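Local coordinates for flavin prenyltransferase UbiX (Aquifex aeolicus, PDB 2EJB), which probably makes the prenylated FMN cofactor of UbiD decarboxylases by joining a dimethylallyl group from dimethylallyl monophosphate to reduced FMN, without a metal, at residues I4-T9 with K19-L24; G101-K104 with H108-G111. All coordinates share one frame; numbering follows the deposited sequence.

Interaction 1 of 2, residues I4-T9 with K19-L24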
loop_
_atom_site.group_PDB
_atom_site.type_symbol
_atom_site.label_atom_id
_atom_site.label_comp_id
_atom_site.label_asym_id
_atom_site.label_seq_id
_atom_site.Cartn_x
_atom_site.Cartn_y
_atom_site.Cartn_z
ATOM N N ILE A 4 -22.724 -9.722 6.609
ATOM C CA ILE A 4 -21.339 -9.348 6.373
ATOM C C ILE A 4 -20.662 -9.243 7.730
ATOM O O ILE A 4 -21.267 -8.788 8.703
ATOM C CB ILE A 4 -21.225 -7.977 5.657
ATOM C CG1 ILE A 4 -21.694 -8.098 4.205
ATOM C CG2 ILE A 4 -19.787 -7.484 5.699
ATOM C CD1 ILE A 4 -20.811 -8.971 3.338
ATOM N N ALA A 5 -19.415 -9.688 7.796
ATOM C CA ALA A 5 -18.649 -9.625 9.028
ATOM C C ALA A 5 -17.568 -8.569 8.834
ATOM O O ALA A 5 -16.859 -8.582 7.831
ATOM C CB ALA A 5 -18.023 -10.980 9.327
ATOM N N LEU A 6 -17.457 -7.651 9.787
ATOM C CA LEU A 6 -16.469 -6.584 9.713
ATOM C C LEU A 6 -15.701 -6.468 11.018
ATOM O O LEU A 6 -16.287 -6.282 12.091
ATOM C CB LEU A 6 -17.146 -5.242 9.396
ATOM C CG LEU A 6 -16.278 -3.972 9.396
ATOM C CD1 LEU A 6 -15.114 -4.106 8.411
ATOM C CD2 LEU A 6 -17.141 -2.783 9.016
ATOM N N CYS A 7 -14.384 -6.591 10.914
ATOM C CA CYS A 7 -13.501 -6.490 12.066
ATOM C C CYS A 7 -12.601 -5.282 11.865
ATOM O O CYS A 7 -12.015 -5.108 10.792
ATOM C CB CYS A 7 -12.639 -7.745 12.192
ATOM S SG CYS A 7 -13.566 -9.298 12.311
ATOM N N ILE A 8 -12.492 -4.450 12.895
ATOM C CA ILE A 8 -11.651 -3.261 12.825
ATOM C C ILE A 8 -10.547 -3.392 13.864
ATOM O O ILE A 8 -10.808 -3.422 15.066
ATOM C CB ILE A 8 -12.491 -1.993 13.080
ATOM C CG1 ILE A 8 -13.699 -2.000 12.138
ATOM C CG2 ILE A 8 -11.648 -0.741 12.851
ATOM C CD1 ILE A 8 -14.592 -0.777 12.252
ATOM N N THR A 9 -9.307 -3.487 13.389
ATOM C CA THR A 9 -8.163 -3.642 14.276
ATOM C C THR A 9 -7.441 -2.331 14.544
ATOM O O THR A 9 -7.718 -1.311 13.910
ATOM C CB THR A 9 -7.148 -4.647 13.705
ATOM O OG1 THR A 9 -6.609 -4.145 12.473
ATOM C CG2 THR A 9 -7.823 -5.984 13.453
ATOM N N LYS A 19 -15.780 4.095 7.293
ATOM C CA LYS A 19 -16.420 4.404 6.019
ATOM C C LYS A 19 -17.039 3.159 5.391
ATOM O O LYS A 19 -18.155 3.205 4.865
ATOM C CB LYS A 19 -15.395 5.010 5.055
ATOM C CG LYS A 19 -15.993 5.499 3.740
ATOM C CD LYS A 19 -17.152 6.454 3.986
ATOM C CE LYS A 19 -16.704 7.687 4.758
ATOM N NZ LYS A 19 -17.847 8.595 5.079
ATOM N N LEU A 20 -16.305 2.049 5.442
ATOM C CA LEU A 20 -16.795 0.799 4.879
ATOM C C LEU A 20 -18.059 0.370 5.619
ATOM O O LEU A 20 -19.023 -0.100 5.013
ATOM C CB LEU A 20 -15.724 -0.297 4.992
ATOM C CG LEU A 20 -16.154 -1.711 4.596
ATOM C CD1 LEU A 20 -16.814 -1.682 3.228
ATOM C CD2 LEU A 20 -14.937 -2.639 4.594
ATOM N N LEU A 21 -18.041 0.533 6.936
ATOM C CA LEU A 21 -19.179 0.174 7.771
ATOM C C LEU A 21 -20.407 0.976 7.369
ATOM O O LEU A 21 -21.485 0.423 7.164
ATOM C CB LEU A 21 -18.858 0.440 9.244
ATOM C CG LEU A 21 -20.022 0.318 10.235
ATOM C CD1 LEU A 21 -20.469 -1.135 10.333
ATOM C CD2 LEU A 21 -19.587 0.832 11.596
ATOM N N GLN A 22 -20.237 2.282 7.247
ATOM C CA GLN A 22 -21.346 3.146 6.881
ATOM C C GLN A 22 -21.934 2.742 5.540
ATOM O O GLN A 22 -23.154 2.659 5.390
ATOM C CB GLN A 22 -20.878 4.602 6.834
ATOM C CG GLN A 22 -20.332 5.098 8.155
ATOM C CD GLN A 22 -19.641 6.438 8.027
ATOM O OE1 GLN A 22 -18.840 6.646 7.119
ATOM N NE2 GLN A 22 -19.935 7.349 8.945
ATOM N N VAL A 23 -21.071 2.473 4.566
ATOM C CA VAL A 23 -21.555 2.099 3.246
ATOM C C VAL A 23 -22.339 0.789 3.257
ATOM O O VAL A 23 -23.386 0.687 2.618
ATOM C CB VAL A 23 -20.398 2.000 2.236
ATOM C CG1 VAL A 23 -20.944 1.692 0.849
ATOM C CG2 VAL A 23 -19.631 3.312 2.214
ATOM N N LEU A 24 -21.840 -0.208 3.980
ATOM C CA LEU A 24 -22.522 -1.497 4.063
ATOM C C LEU A 24 -23.942 -1.330 4.606
ATOM O O LEU A 24 -24.882 -1.949 4.106
ATOM C CB LEU A 24 -21.733 -2.462 4.953
ATOM C CG LEU A 24 -20.413 -2.958 4.357
ATOM C CD1 LEU A 24 -19.703 -3.866 5.338
ATOM C CD2 LEU A 24 -20.694 -3.691 3.053
#

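Interaction 2 of 2, residues G101-K104 with H108-G111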
loop_
_atom_site.group_PDB
_atom_site.type_symbol
_atom_site.label_atom_id
_atom_site.label_comp_id
_atom_site.label_asym_id
_atom_site.label_seq_id
_atom_site.Cartn_x
_atom_site.Cartn_y
_atom_site.Cartn_z
ATOM N N GLY A 101 -2.318 -18.694 12.218
ATOM C CA GLY A 101 -3.332 -19.439 12.938
ATOM C C GLY A 101 -3.277 -19.260 14.438
ATOM O O GLY A 101 -3.814 -20.081 15.186
ATOM N N ILE A 102 -2.604 -18.204 14.877
ATOM C CA ILE A 102 -2.513 -17.891 16.296
ATOM C C ILE A 102 -3.730 -17.014 16.589
ATOM O O ILE A 102 -3.959 -16.022 15.899
ATOM C CB ILE A 102 -1.217 -17.118 16.623
ATOM C CG1 ILE A 102 -0.011 -18.022 16.367
ATOM C CG2 ILE A 102 -1.246 -16.643 18.071
ATOM C CD1 ILE A 102 1.319 -17.381 16.694
ATOM N N ASN A 103 -4.510 -17.380 17.599
ATOM C CA ASN A 103 -5.706 -16.617 17.927
ATOM C C ASN A 103 -5.692 -15.989 19.314
ATOM O O ASN A 103 -5.906 -16.667 20.316
ATOM C CB ASN A 103 -6.940 -17.507 17.737
ATOM C CG ASN A 103 -7.184 -17.854 16.277
ATOM O OD1 ASN A 103 -6.356 -17.560 15.416
ATOM N ND2 ASN A 103 -8.321 -18.483 15.991
ATOM N N LYS A 104 -5.435 -14.684 19.351
ATOM C CA LYS A 104 -5.385 -13.940 20.602
ATOM C C LYS A 104 -6.724 -13.283 20.917
ATOM O O LYS A 104 -6.995 -12.939 22.065
ATOM C CB LYS A 104 -4.300 -12.866 20.537
ATOM C CG LYS A 104 -4.192 -12.008 21.790
ATOM C CD LYS A 104 -2.916 -11.183 21.771
ATOM C CE LYS A 104 -2.808 -10.264 22.977
ATOM N NZ LYS A 104 -1.519 -9.519 22.951
ATOM N N HIS A 108 -9.100 -12.861 15.289
ATOM C CA HIS A 108 -8.184 -13.854 14.747
ATOM C C HIS A 108 -8.964 -15.129 14.483
ATOM O O HIS A 108 -8.804 -15.760 13.441
ATOM C CB HIS A 108 -7.048 -14.105 15.739
ATOM C CG HIS A 108 -6.286 -12.868 16.099
ATOM N ND1 HIS A 108 -5.484 -12.780 17.209
ATOM C CD2 HIS A 108 -6.208 -11.664 15.477
ATOM C CE1 HIS A 108 -4.940 -11.575 17.265
ATOM N NE2 HIS A 108 -5.363 -10.883 16.226
ATOM N N ARG A 109 -9.831 -15.488 15.426
ATOM C CA ARG A 109 -10.650 -16.687 15.295
ATOM C C ARG A 109 -11.518 -16.629 14.041
ATOM O O ARG A 109 -11.623 -17.613 13.299
ATOM C CB ARG A 109 -11.543 -16.850 16.529
ATOM C CG ARG A 109 -12.556 -17.984 16.429
ATOM C CD ARG A 109 -11.880 -19.345 16.312
ATOM N NE ARG A 109 -12.857 -20.414 16.114
ATOM C CZ ARG A 109 -12.546 -21.686 15.878
ATOM N NH1 ARG A 109 -11.276 -22.064 15.811
ATOM N NH2 ARG A 109 -13.507 -22.579 15.702
ATOM N N VAL A 110 -12.142 -15.477 13.810
ATOM C CA VAL A 110 -13.014 -15.303 12.651
ATOM C C VAL A 110 -12.231 -15.475 11.353
ATOM O O VAL A 110 -12.759 -15.969 10.357
ATOM C CB VAL A 110 -13.691 -13.916 12.668
ATOM C CG1 VAL A 110 -14.560 -13.736 11.423
ATOM C CG2 VAL A 110 -14.540 -13.777 13.930
ATOM N N GLY A 111 -10.969 -15.060 11.367
ATOM C CA GLY A 111 -10.145 -15.210 10.184
ATOM C C GLY A 111 -9.868 -16.685 9.957
ATOM O O GLY A 111 -9.908 -17.171 8.831
#

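Interaction 1 of 2, residues I4-T9 with K19-L24
Thr9 OG1, one residue beyond the strand whose Ile4 and Leu6 pack on helix 19-24, is gripped by two backbone groups, bonding to Pro89 O and accepting from Ser91 N; this ties the end of strand 3-8 to the end of strand 82-90 and to Ser91 just beyond it, predicted to bind FMN. Between the two segments no hydrogen bond forms, and every contact is apolar. Leu6 buries the largest area here, 75 of the 223 Å² summed over both sides. Its CG stands anti to the backbone N (chi1 175°), which carries it toward the helix, where the fork at CG gives each methyl its own partner. CD2 presses on the base of Leu21, 3.7 Å from Leu21 CB, with the two side chains at about a right angle, while CD1 meets Leu20 CD2 at 4.1 Å. Nearer the start of the strand, Ile4 uses its CG2 branch, 3.6 Å from Leu24 CD1, again at roughly a right angle. Away from the strand, Lys19 NZ donates to Gln22 OE1 over 3.0 Å, one helical turn apart. The axes of strand 4-8 and helix 19-24 come to 10.1 Å and run nearly antiparallel, at 160°. Strand, helix and returning parallel strand 30-35, whose Val31 also touches Leu21 and Leu24, make this the first beta-alpha-beta crossover of a Rossmann-like fold.

Interaction 2 of 2, residues G101-K104 with H108-G111
Asn103 lays its side chain over the backbone between His108 and Arg109, sliding past the His108 side chain in the opposite direction, with amide and imidazole planes 55° apart. OD1 of Asn103 sits 3.5 Å from His108 CB, and ND2 reaches further along the helix, to 3.7 Å from Arg109 CB. As modelled, the amide forms no hydrogen bond to the other segment, and the approach of ND2 to Arg109 N, donor to donor, leaves its orientation doubtful. The directional link belongs to His108, whose ND1 accepts the backbone N-H of Lys104 at 2.9 Å from Lys104 N, with an N-H...ND1 angle of 156°. The donor lies only 10° out of the ring plane, evidence that it arrives at the ring edge. Lys104 CB follows it, 3.6 Å from His108 CE1, whereas the rest of that lysine extends away. The chain reaches this position through a Schellman motif closing helix 92-100, with Gly101 at positive phi as its C-prime residue; a short loop then leads into helix 106-117, joining the two consecutive helices. His108 also touches Thr94, predicted to bind FMN, and Cys97 on the preceding helix. Replacing His108 by alanine removes the ring, and the Lys104 N-H would probably lose its acceptor while a gap opened beside Thr94 and Cys97. Arg109 turns its polar end elsewhere: NH1 forms a salt bridge with Glu112 OE1, one turn further along the same helix.

In the fold
Interaction 1 closes before interaction 2 opens along the chain, and their centres lie about 18 Å apart; the nearest atoms come to about 5 Å without touching. Interaction 1 is buried, about 6 Å from the chain centre, and joins strand 3-8 to helix 14-26. Interaction 2, about 14 Å from that centre, lies at the surface, where the loop after helix 92-100 folds back on helix 106-117. Strand 82-90 connects them: it pairs with strand 3-8 in the six-stranded parallel sheet and leads to helix 92-100, which carries Thr94. Strand 3-8 runs into Gly10-Ser12, predicted to bind FMN, which places that end of interaction 1 beside the predicted site, although the Leu6 side chain stays about 11 Å from that of Thr94.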